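Local coordinates for retinol dehydratase (Spodoptera frugiperda, PDB 1X8J), which probably converts retinol to anhydroretinol by a sulfonate transfer, as a calcium-binding member of the sulfotransferase family, at residues 30-35 against 118-123; 195-200 against 308-313; 233-238 against 342-347. The protein carries 2 engineered substitutions. All coordinates share one frame; numbering follows the deposited sequence.

Contact 1: 30-35 against 118-123; sequences AFPTTY and EEYNDI. With CA (calcium ion), chain C.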
loop_
_atom_site.group_PDB
_atom_site.type_symbol
_atom_site.label_atom_id
_atom_site.label_comp_id
_atom_site.label_asym_id
_atom_site.label_seq_id
_atom_site.Cartn_x
_atom_site.Cartn_y
_atom_site.Cartn_z
ATOM N N ALA A 30 6.659 -7.538 5.726
ATOM C CA ALA A 30 6.778 -8.738 6.551
ATOM C C ALA A 30 8.225 -9.089 6.832
ATOM O O ALA A 30 8.536 -9.673 7.866
ATOM C CB ALA A 30 6.069 -9.916 5.894
ATOM N N PHE A 31 9.115 -8.734 5.917
ATOM C CA PHE A 31 10.517 -9.023 6.138
ATOM C C PHE A 31 11.029 -8.037 7.200
ATOM O O PHE A 31 10.776 -6.833 7.119
ATOM C CB PHE A 31 11.316 -8.887 4.841
ATOM C CG PHE A 31 12.693 -9.462 4.935
ATOM C CD1 PHE A 31 12.872 -10.825 5.153
ATOM C CD2 PHE A 31 13.813 -8.639 4.869
ATOM C CE1 PHE A 31 14.152 -11.361 5.309
ATOM C CE2 PHE A 31 15.095 -9.168 5.024
ATOM C CZ PHE A 31 15.264 -10.530 5.245
ATOM N N PRO A 32 11.758 -8.543 8.211
ATOM C CA PRO A 32 12.298 -7.725 9.300
ATOM C C PRO A 32 13.162 -6.526 8.919
ATOM O O PRO A 32 12.976 -5.428 9.446
ATOM C CB PRO A 32 13.077 -8.743 10.136
ATOM C CG PRO A 32 12.360 -10.025 9.891
ATOM C CD PRO A 32 12.131 -9.957 8.396
ATOM N N THR A 33 14.102 -6.726 8.003
ATOM C CA THR A 33 15.010 -5.651 7.625
ATOM C C THR A 33 14.371 -4.488 6.868
ATOM O O THR A 33 13.557 -4.681 5.965
ATOM C CB THR A 33 16.182 -6.202 6.804
ATOM O OG1 THR A 33 16.641 -7.427 7.391
ATOM C CG2 THR A 33 17.330 -5.208 6.792
ATOM N N THR A 34 14.752 -3.269 7.240
ATOM C CA THR A 34 14.209 -2.083 6.596
ATOM C C THR A 34 15.281 -1.403 5.752
ATOM O O THR A 34 16.455 -1.777 5.814
ATOM C CB THR A 34 13.656 -1.084 7.641
ATOM O OG1 THR A 34 14.706 -0.689 8.533
ATOM C CG2 THR A 34 12.527 -1.727 8.444
ATOM N N TYR A 35 14.861 -0.411 4.970
ATOM C CA TYR A 35 15.762 0.337 4.088
ATOM C C TYR A 35 15.947 1.819 4.455
ATOM O O TYR A 35 15.245 2.373 5.303
ATOM C CB TYR A 35 15.238 0.337 2.644
ATOM C CG TYR A 35 15.054 -0.992 1.960
ATOM C CD1 TYR A 35 13.797 -1.606 1.898
ATOM C CD2 TYR A 35 16.118 -1.596 1.288
ATOM C CE1 TYR A 35 13.605 -2.797 1.162
ATOM C CE2 TYR A 35 15.943 -2.776 0.559
ATOM C CZ TYR A 35 14.689 -3.371 0.494
ATOM O OH TYR A 35 14.536 -4.516 -0.254
ATOM N N GLU A 118 15.326 -12.697 16.314
ATOM C CA GLU A 118 14.111 -13.476 16.565
ATOM C C GLU A 118 13.069 -13.356 15.458
ATOM O O GLU A 118 12.298 -14.285 15.225
ATOM C CB GLU A 118 13.434 -13.051 17.881
ATOM C CG GLU A 118 14.222 -13.278 19.161
ATOM C CD GLU A 118 15.285 -12.222 19.406
ATOM O OE1 GLU A 118 15.765 -12.137 20.561
ATOM O OE2 GLU A 118 15.639 -11.486 18.450
ATOM N N GLU A 119 13.047 -12.208 14.790
ATOM C CA GLU A 119 12.063 -11.941 13.739
ATOM C C GLU A 119 12.218 -12.659 12.404
ATOM O O GLU A 119 11.232 -12.836 11.689
ATOM C CB GLU A 119 11.991 -10.433 13.475
ATOM C CG GLU A 119 11.336 -9.641 14.590
ATOM C CD GLU A 119 11.597 -8.152 14.470
ATOM O OE1 GLU A 119 11.353 -7.586 13.383
ATOM O OE2 GLU A 119 12.049 -7.547 15.467
ATOM N N TYR A 120 13.431 -13.082 12.064
ATOM C CA TYR A 120 13.649 -13.729 10.776
ATOM C C TYR A 120 13.024 -15.091 10.516
ATOM O O TYR A 120 12.540 -15.340 9.408
ATOM C CB TYR A 120 15.134 -13.788 10.470
ATOM C CG TYR A 120 15.697 -12.419 10.241
ATOM C CD1 TYR A 120 16.271 -11.698 11.288
ATOM C CD2 TYR A 120 15.620 -11.817 8.986
ATOM C CE1 TYR A 120 16.760 -10.416 11.093
ATOM C CE2 TYR A 120 16.101 -10.535 8.778
ATOM C CZ TYR A 120 16.673 -9.837 9.836
ATOM O OH TYR A 120 17.173 -8.568 9.637
ATOM N N ASN A 121 13.016 -15.968 11.513
ATOM C CA ASN A 121 12.453 -17.294 11.314
ATOM C C ASN A 121 10.936 -17.248 11.173
ATOM O O ASN A 121 10.318 -18.207 10.712
ATOM C CB ASN A 121 12.863 -18.222 12.466
ATOM C CG ASN A 121 12.084 -17.956 13.746
ATOM O OD1 ASN A 121 11.912 -16.809 14.169
ATOM N ND2 ASN A 121 11.617 -19.027 14.378
ATOM N N ASP A 122 10.338 -16.123 11.547
ATOM C CA ASP A 122 8.888 -15.974 11.468
ATOM C C ASP A 122 8.357 -15.805 10.049
ATOM O O ASP A 122 7.151 -15.790 9.835
ATOM C CB ASP A 122 8.432 -14.789 12.320
ATOM C CG ASP A 122 8.978 -14.844 13.738
ATOM O OD1 ASP A 122 9.195 -15.960 14.268
ATOM O OD2 ASP A 122 9.180 -13.767 14.333
ATOM N N ILE A 123 9.246 -15.665 9.075
ATOM C CA ILE A 123 8.800 -15.510 7.694
ATOM C C ILE A 123 8.693 -16.884 7.041
ATOM O O ILE A 123 8.217 -17.007 5.912
ATOM C CB ILE A 123 9.781 -14.640 6.864
ATOM C CG1 ILE A 123 11.112 -15.371 6.696
ATOM C CG2 ILE A 123 9.993 -13.299 7.544
ATOM C CD1 ILE A 123 12.143 -14.581 5.951
HETATM CA CA CA C . 10.617 -16.283 16.261
#

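Contact 2: 195-200 against 308-313; sequences FHHARL and EHFIRK. With A3P (adenosine-3'-5'-diphosphate), chain D.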
loop_
_atom_site.group_PDB
_atom_site.type_symbol
_atom_site.label_atom_id
_atom_site.label_comp_id
_atom_site.label_asym_id
_atom_site.label_seq_id
_atom_site.Cartn_x
_atom_site.Cartn_y
_atom_site.Cartn_z
ATOM N N PHE A 195 12.071 -10.844 -8.647
ATOM C CA PHE A 195 10.787 -11.140 -8.039
ATOM C C PHE A 195 10.838 -12.557 -7.482
ATOM O O PHE A 195 10.526 -12.782 -6.310
ATOM C CB PHE A 195 9.682 -11.019 -9.089
ATOM C CG PHE A 195 8.364 -11.612 -8.668
ATOM C CD1 PHE A 195 7.591 -11.010 -7.686
ATOM C CD2 PHE A 195 7.879 -12.760 -9.288
ATOM C CE1 PHE A 195 6.338 -11.538 -7.324
ATOM C CE2 PHE A 195 6.628 -13.296 -8.934
ATOM C CZ PHE A 195 5.858 -12.675 -7.946
ATOM N N HIS A 196 11.253 -13.507 -8.320
ATOM C CA HIS A 196 11.339 -14.910 -7.917
ATOM C C HIS A 196 12.377 -15.102 -6.817
ATOM O O HIS A 196 12.157 -15.859 -5.864
ATOM C CB HIS A 196 11.671 -15.799 -9.124
ATOM C CG HIS A 196 10.524 -15.982 -10.068
ATOM N ND1 HIS A 196 9.511 -16.890 -9.840
ATOM C CD2 HIS A 196 10.215 -15.359 -11.229
ATOM C CE1 HIS A 196 8.630 -16.819 -10.820
ATOM N NE2 HIS A 196 9.033 -15.897 -11.677
ATOM N N HIS A 197 13.509 -14.417 -6.956
ATOM C CA HIS A 197 14.566 -14.483 -5.952
ATOM C C HIS A 197 13.967 -14.046 -4.610
ATOM O O HIS A 197 14.190 -14.688 -3.577
ATOM C CB HIS A 197 15.723 -13.560 -6.357
ATOM C CG HIS A 197 16.812 -13.451 -5.335
ATOM N ND1 HIS A 197 16.885 -12.411 -4.432
ATOM C CD2 HIS A 197 17.888 -14.239 -5.089
ATOM C CE1 HIS A 197 17.960 -12.561 -3.675
ATOM N NE2 HIS A 197 18.586 -13.662 -4.053
ATOM N N ALA A 198 13.193 -12.962 -4.641
ATOM C CA ALA A 198 12.545 -12.428 -3.444
ATOM C C ALA A 198 11.579 -13.466 -2.860
ATOM O O ALA A 198 11.404 -13.553 -1.638
ATOM C CB ALA A 198 11.787 -11.140 -3.779
ATOM N N ARG A 199 10.946 -14.234 -3.744
ATOM C CA ARG A 199 10.019 -15.277 -3.344
ATOM C C ARG A 199 10.802 -16.441 -2.742
ATOM O O ARG A 199 10.380 -17.056 -1.763
ATOM C CB ARG A 199 9.238 -15.767 -4.558
ATOM C CG ARG A 199 8.016 -14.929 -4.918
ATOM C CD ARG A 199 6.749 -15.696 -4.575
ATOM N NE ARG A 199 5.541 -15.087 -5.126
ATOM C CZ ARG A 199 4.928 -14.019 -4.623
ATOM N NH1 ARG A 199 5.393 -13.411 -3.538
ATOM N NH2 ARG A 199 3.833 -13.563 -5.207
ATOM N N LEU A 200 11.953 -16.721 -3.341
ATOM C CA LEU A 200 12.825 -17.801 -2.915
ATOM C C LEU A 200 13.257 -17.715 -1.456
ATOM O O LEU A 200 13.276 -18.721 -0.745
ATOM C CB LEU A 200 14.069 -17.828 -3.815
ATOM C CG LEU A 200 15.259 -18.726 -3.448
ATOM C CD1 LEU A 200 14.872 -20.188 -3.568
ATOM C CD2 LEU A 200 16.430 -18.418 -4.365
ATOM N N GLU A 308 11.235 -22.786 -6.058
ATOM C CA GLU A 308 12.010 -21.598 -6.372
ATOM C C GLU A 308 13.447 -22.054 -6.294
ATOM O O GLU A 308 13.783 -22.894 -5.465
ATOM C CB GLU A 308 11.743 -20.469 -5.368
ATOM C CG GLU A 308 10.456 -19.699 -5.627
ATOM C CD GLU A 308 10.535 -18.804 -6.860
ATOM O OE1 GLU A 308 11.512 -18.916 -7.625
ATOM O OE2 GLU A 308 9.614 -17.987 -7.070
ATOM N N HIS A 309 14.287 -21.541 -7.178
ATOM C CA HIS A 309 15.683 -21.926 -7.162
ATOM C C HIS A 309 16.551 -20.728 -7.522
ATOM O O HIS A 309 16.072 -19.794 -8.156
ATOM C CB HIS A 309 15.918 -23.069 -8.151
ATOM C CG HIS A 309 15.016 -24.239 -7.933
ATOM N ND1 HIS A 309 13.708 -24.258 -8.370
ATOM C CD2 HIS A 309 15.203 -25.392 -7.247
ATOM C CE1 HIS A 309 13.128 -25.372 -7.958
ATOM N NE2 HIS A 309 14.013 -26.076 -7.274
ATOM N N PHE A 310 17.816 -20.753 -7.112
ATOM C CA PHE A 310 18.717 -19.653 -7.431
ATOM C C PHE A 310 18.938 -19.625 -8.929
ATOM O O PHE A 310 18.907 -18.564 -9.540
ATOM C CB PHE A 310 20.060 -19.806 -6.724
ATOM C CG PHE A 310 20.046 -19.355 -5.297
ATOM C CD1 PHE A 310 19.678 -20.233 -4.274
ATOM C CD2 PHE A 310 20.424 -18.051 -4.964
ATOM C CE1 PHE A 310 19.689 -19.826 -2.927
ATOM C CE2 PHE A 310 20.441 -17.630 -3.624
ATOM C CZ PHE A 310 20.073 -18.525 -2.602
ATOM N N ILE A 311 19.164 -20.801 -9.509
ATOM C CA ILE A 311 19.364 -20.948 -10.951
ATOM C C ILE A 311 17.993 -21.397 -11.454
ATOM O O ILE A 311 17.616 -22.554 -11.284
ATOM C CB ILE A 311 20.439 -22.007 -11.216
ATOM C CG1 ILE A 311 21.738 -21.578 -10.516
ATOM C CG2 ILE A 311 20.668 -22.172 -12.701
ATOM C CD1 ILE A 311 22.843 -22.623 -10.519
ATOM N N ARG A 312 17.258 -20.468 -12.064
ATOM C CA ARG A 312 15.883 -20.703 -12.516
ATOM C C ARG A 312 15.591 -21.199 -13.935
ATOM O O ARG A 312 15.531 -22.403 -14.181
ATOM C CB ARG A 312 15.082 -19.421 -12.255
ATOM C CG ARG A 312 13.585 -19.600 -12.085
ATOM C CD ARG A 312 12.994 -18.325 -11.522
ATOM N NE ARG A 312 13.317 -17.179 -12.376
ATOM C CZ ARG A 312 12.668 -16.872 -13.497
ATOM N NH1 ARG A 312 11.650 -17.624 -13.902
ATOM N NH2 ARG A 312 13.037 -15.820 -14.216
ATOM N N LYS A 313 15.377 -20.260 -14.850
ATOM C CA LYS A 313 15.052 -20.559 -16.241
ATOM C C LYS A 313 16.238 -20.330 -17.181
ATOM O O LYS A 313 16.395 -21.045 -18.172
ATOM C CB LYS A 313 13.874 -19.688 -16.681
ATOM C CG LYS A 313 12.554 -20.420 -16.898
ATOM C CD LYS A 313 12.456 -20.998 -18.310
ATOM C CE LYS A 313 11.004 -21.249 -18.721
ATOM N NZ LYS A 313 10.266 -22.169 -17.794
HETATM P P1 A3P D . 16.571 -16.147 -14.351
HETATM O O1P A3P D . 16.003 -15.379 -15.471
HETATM O O2P A3P D . 16.506 -17.579 -14.643
HETATM O O3P A3P D . 15.867 -15.819 -13.091
HETATM P P2 A3P D . 22.729 -13.793 -10.670
HETATM O O4P A3P D . 23.459 -12.575 -11.000
HETATM O O5P A3P D . 23.652 -14.929 -10.578
HETATM O O6P A3P D . 21.960 -13.631 -9.404
HETATM O "O5'" A3P D . 21.700 -14.066 -11.830
HETATM C "C5'" A3P D . 20.810 -15.156 -11.812
HETATM C "C4'" A3P D . 20.214 -15.350 -13.209
HETATM O "O4'" A3P D . 21.213 -16.021 -14.047
HETATM C "C3'" A3P D . 18.998 -16.259 -13.216
HETATM O "O3'" A3P D . 18.087 -15.738 -14.215
HETATM C "C2'" A3P D . 19.646 -17.624 -13.482
HETATM O "O2'" A3P D . 18.818 -18.733 -13.837
HETATM C "C1'" A3P D . 20.682 -17.249 -14.527
HETATM N N9 A3P D . 21.749 -18.254 -14.650
HETATM C C8 A3P D . 22.520 -18.853 -13.663
HETATM N N7 A3P D . 23.397 -19.722 -14.099
HETATM C C5 A3P D . 23.203 -19.711 -15.477
HETATM C C6 A3P D . 23.820 -20.419 -16.588
HETATM N N6 A3P D . 24.807 -21.323 -16.444
HETATM N N1 A3P D . 23.359 -20.140 -17.879
HETATM C C2 A3P D . 22.357 -19.229 -18.078
HETATM N N3 A3P D . 21.708 -18.513 -17.117
HETATM C C4 A3P D . 22.178 -18.795 -15.837
#

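Contact 3: 233-238 against 342-347; sequences EAWAKR and TDLRYP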
loop_
_atom_site.group_PDB
_atom_site.type_symbol
_atom_site.label_atom_id
_atom_site.label_comp_id
_atom_site.label_asym_id
_atom_site.label_seq_id
_atom_site.Cartn_x
_atom_site.Cartn_y
_atom_site.Cartn_z
ATOM N N GLU A 233 27.018 3.965 -13.820
ATOM C CA GLU A 233 28.319 4.168 -13.196
ATOM C C GLU A 233 29.349 3.219 -13.799
ATOM O O GLU A 233 30.454 3.629 -14.123
ATOM C CB GLU A 233 28.235 3.947 -11.683
ATOM C CG GLU A 233 27.594 5.110 -10.934
ATOM C CD GLU A 233 27.483 4.862 -9.435
ATOM O OE1 GLU A 233 28.262 4.035 -8.903
ATOM O OE2 GLU A 233 26.630 5.508 -8.780
ATOM N N ALA A 234 28.977 1.954 -13.963
ATOM C CA ALA A 234 29.884 0.954 -14.536
ATOM C C ALA A 234 30.130 1.211 -16.027
ATOM O O ALA A 234 31.246 1.053 -16.524
ATOM C CB ALA A 234 29.309 -0.454 -14.333
ATOM N N TRP A 235 29.077 1.604 -16.735
ATOM C CA TRP A 235 29.165 1.883 -18.161
ATOM C C TRP A 235 30.203 2.984 -18.436
ATOM O O TRP A 235 30.971 2.923 -19.414
ATOM C CB TRP A 235 27.788 2.314 -18.671
ATOM C CG TRP A 235 27.702 2.532 -20.157
ATOM C CD1 TRP A 235 27.450 3.710 -20.801
ATOM C CD2 TRP A 235 27.819 1.534 -21.179
ATOM N NE1 TRP A 235 27.398 3.507 -22.156
ATOM C CE2 TRP A 235 27.620 2.182 -22.418
ATOM C CE3 TRP A 235 28.071 0.158 -21.168
ATOM C CZ2 TRP A 235 27.665 1.499 -23.639
ATOM C CZ3 TRP A 235 28.114 -0.526 -22.383
ATOM C CH2 TRP A 235 27.912 0.150 -23.603
ATOM N N ALA A 236 30.220 3.984 -17.562
ATOM C CA ALA A 236 31.141 5.103 -17.693
ATOM C C ALA A 236 32.606 4.681 -17.545
ATOM O O ALA A 236 33.504 5.346 -18.065
ATOM C CB ALA A 236 30.802 6.170 -16.670
ATOM N N LYS A 237 32.848 3.575 -16.846
ATOM C CA LYS A 237 34.212 3.082 -16.641
ATOM C C LYS A 237 34.528 1.921 -17.571
ATOM O O LYS A 237 35.530 1.231 -17.403
ATOM C CB LYS A 237 34.388 2.608 -15.200
ATOM C CG LYS A 237 34.203 3.682 -14.143
ATOM C CD LYS A 237 35.400 4.607 -14.093
ATOM C CE LYS A 237 35.343 5.503 -12.872
ATOM N NZ LYS A 237 36.579 6.341 -12.778
ATOM N N ARG A 238 33.662 1.703 -18.546
ATOM C CA ARG A 238 33.815 0.606 -19.490
ATOM C C ARG A 238 35.115 0.608 -20.289
ATOM O O ARG A 238 35.587 -0.450 -20.719
ATOM C CB ARG A 238 32.620 0.612 -20.450
ATOM C CG ARG A 238 32.978 0.666 -21.927
ATOM C CD ARG A 238 31.775 1.066 -22.760
ATOM N NE ARG A 238 31.257 2.343 -22.293
ATOM C CZ ARG A 238 30.516 3.165 -23.024
ATOM N NH1 ARG A 238 30.197 2.844 -24.273
ATOM N NH2 ARG A 238 30.108 4.312 -22.507
ATOM N N THR A 342 22.712 9.161 -23.846
ATOM C CA THR A 342 23.742 8.246 -23.360
ATOM C C THR A 342 23.921 7.267 -24.511
ATOM O O THR A 342 23.019 7.091 -25.331
ATOM C CB THR A 342 23.304 7.433 -22.108
ATOM O OG1 THR A 342 22.232 6.548 -22.463
ATOM C CG2 THR A 342 22.841 8.352 -20.995
ATOM N N ASP A 343 25.077 6.630 -24.583
ATOM C CA ASP A 343 25.314 5.681 -25.653
ATOM C C ASP A 343 25.048 4.248 -25.202
ATOM O O ASP A 343 25.270 3.299 -25.957
ATOM C CB ASP A 343 26.740 5.840 -26.189
ATOM C CG ASP A 343 27.787 5.807 -25.099
ATOM O OD1 ASP A 343 27.511 6.283 -23.977
ATOM O OD2 ASP A 343 28.900 5.318 -25.375
ATOM N N LEU A 344 24.557 4.102 -23.973
ATOM C CA LEU A 344 24.242 2.788 -23.426
ATOM C C LEU A 344 23.117 2.124 -24.236
ATOM O O LEU A 344 22.074 2.723 -24.492
ATOM C CB LEU A 344 23.827 2.916 -21.954
ATOM C CG LEU A 344 23.381 1.619 -21.274
ATOM C CD1 LEU A 344 24.503 0.615 -21.290
ATOM C CD2 LEU A 344 22.955 1.908 -19.862
ATOM N N ARG A 345 23.335 0.884 -24.642
ATOM C CA ARG A 345 22.336 0.163 -25.416
ATOM C C ARG A 345 22.364 -1.306 -25.040
ATOM O O ARG A 345 23.434 -1.867 -24.817
ATOM C CB ARG A 345 22.617 0.307 -26.918
ATOM C CG ARG A 345 22.483 1.726 -27.459
ATOM C CD ARG A 345 21.058 2.238 -27.311
ATOM N NE ARG A 345 20.979 3.689 -27.454
ATOM C CZ ARG A 345 21.061 4.335 -28.609
ATOM N NH1 ARG A 345 21.224 3.661 -29.740
ATOM N NH2 ARG A 345 20.980 5.659 -28.629
ATOM N N TYR A 346 21.194 -1.928 -24.961
ATOM C CA TYR A 346 21.131 -3.351 -24.645
ATOM C C TYR A 346 21.070 -4.170 -25.933
ATOM O O TYR A 346 20.357 -3.819 -26.872
ATOM C CB TYR A 346 19.929 -3.657 -23.749
ATOM C CG TYR A 346 20.102 -3.139 -22.343
ATOM C CD1 TYR A 346 20.017 -1.774 -22.066
ATOM C CD2 TYR A 346 20.420 -4.005 -21.294
ATOM C CE1 TYR A 346 20.248 -1.282 -20.780
ATOM C CE2 TYR A 346 20.653 -3.524 -20.006
ATOM C CZ TYR A 346 20.567 -2.163 -19.754
ATOM O OH TYR A 346 20.795 -1.679 -18.478
ATOM N N PRO A 347 21.830 -5.273 -25.990
ATOM C CA PRO A 347 21.918 -6.186 -27.136
ATOM C C PRO A 347 20.587 -6.686 -27.685
ATOM O O PRO A 347 20.349 -6.648 -28.890
ATOM C CB PRO A 347 22.773 -7.333 -26.594
ATOM C CG PRO A 347 23.664 -6.642 -25.613
ATOM C CD PRO A 347 22.693 -5.741 -24.892
#

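Contact 1: 30-35 against 118-123
Three consecutive residues, Phe31, Pro32 and Thr33, engage a single tyrosine, Tyr120, whose helical turn also carries a calcium ion. The contact belongs to the sulfotransferase fold and joins the loop ahead of strand 35-38 to the short helix 117-120 and the turn after it. The two aromatic rings form an offset edge-to-face (T-shaped) pair: Tyr120 turns its CE2 edge toward the face of Phe31, with the planes at 70° and Phe31 CZ 3.6 Å from Tyr120 CE2. Pro32 CB lies over one face of Tyr120, 3.9 Å from the centroid of its ring, as a CH-pi contact. The phenol end is polar: Tyr120 OH donates to Thr33 OG1 at 2.6 Å. Both hydroxyls have further partners, Tyr120 OH with Asp113 N and Thr33 OG1 with Ile111 O, so this buried pair is fixed by a short chain of hydrogen bonds. With CG anti to the backbone N (chi1 -167°), Phe31 brings its ring up to Tyr120 and Ile123, whose CD1 meets the ring's rim in plane. Pro32 CG rests 3.6 Å from Glu119 CB. Phe31 also touches the bound androsterone, placing this packing beside the steroid, probably at the substrate pocket. Asn121 and Asp122 direct their side chains to the metal: calcium is held by Glu118 O at 2.8 Å and by Asn121 OD1 and Asp122 OD1, each at 2.5 Å.

Contact 2: 195-200 against 308-313
His196 has its CG opposite the carbonyl carbon (chi1 -74°), which swings the imidazole off the helix to meet Arg312, whose otherwise extended chain bends at chi3 (56°) to lay its guanidinium flat on that ring. The two planes differ by 10° and their centres are 4.2 Å apart, while Arg312 CD also sits over the imidazole face. At the ring edge His196 ND1 donates to Glu308 OE2 at 3.0 Å, a fairly straight bond that uses the syn lone pair of the carboxylate oxygen and lies close to the ring plane. His196 NE2 is hydrogen-bonded to Tyr322 OH, so both ring nitrogens are engaged and the rotation of the imidazole is set. The stack probably helps to position Arg312, which binds the nucleotide directly: Arg312 NE reaches O3P of the 3'-phosphate of adenosine-3'-5'-diphosphate at 3.0 Å, and Arg312 NH2 adds a weak bond to the same oxygen. The backbone joins in, with Arg312 N to the ribose O2' and Lys313 N to phosphate O2P, each at 2.9 Å. These residues begin the Arg-Lys-Gly sequence by which sulfotransferases bind the nucleotide. The adjoining part is apolar: Leu200 CD2 stands over the centre of the Phe310 ring, 3.7 Å from its centroid, and Leu200 CD1 packs 3.6 Å from Glu308 CB. The contact thus ties the C-terminal end of helix 187-200 to the loop leading toward helix 325-339. Ile311 packs on helix 284-288 beside it, and Arg299 of helix 297-301 bonds to Glu308 O.

Contact 3: 233-238 against 342-347
On the last turn of helix 227-236, a surface element of the sulfotransferase fold, Trp235 receives Leu344 from the loop that follows helix 325-339. The indole of Trp235 extends from the helix with CG opposite the backbone N (chi1 -175°), bringing its broad face under Leu344 CD1, which sits 3.5 Å from the centroid of the six-membered ring in a CH-pi contact. The guanidinium of Arg238 lies on the opposite face, but too close for the exact spacing to be trusted. Asp343 closes the edge. Asp343 OD2 takes two bonds from Arg238, one from NH1 at 3.0 Å and one from NH2 at 3.3 Å, an end-on salt bridge in which both nitrogens approach from the same face of the carboxylate. Both donors keep the oxygen near the guanidinium plane. Asp343 OD1 accepts a weak bond from Trp235 NE1 at 3.3 Å. Arg238 is steadied from within its own segment, since Arg238 NE donates to Trp235 O at 3.0 Å; that carbonyl also accepts from Arg238 N, and the two donors come from opposite faces of its plane. Around the contact, Trp235 meets Phe245 edge-to-face on strand 243-247, an outermost strand of the parallel sheet, and Leu344 packs on Val231 one turn earlier in helix 227-236. Farther along the loop, Tyr346 meets Phe247 of that strand, carrying the C-terminal chain across helix and sheet edge together.

In the fold
Contacts 1 and 2 both come close to the bound androsterone, probably at the substrate pocket: the side chain of Phe31 lies about 4 Å from the steroid and that of Phe310 about 5 Å from it. Their centres are 19 Å apart and their nearest atoms about 7 Å, without touching. Contact 2 also reaches the nucleotide, so it lies near both the nucleotide and the steroid, whereas segment 118-123 of contact 1 binds the calcium ion. Contact 3 is remote, with its centre 27 Å from that of contact 2 and 36 Å from that of contact 1, on the other side of the chain's centre from the latter. In sequence, contact 1 closes first, while the segments of contacts 2 and 3 alternate.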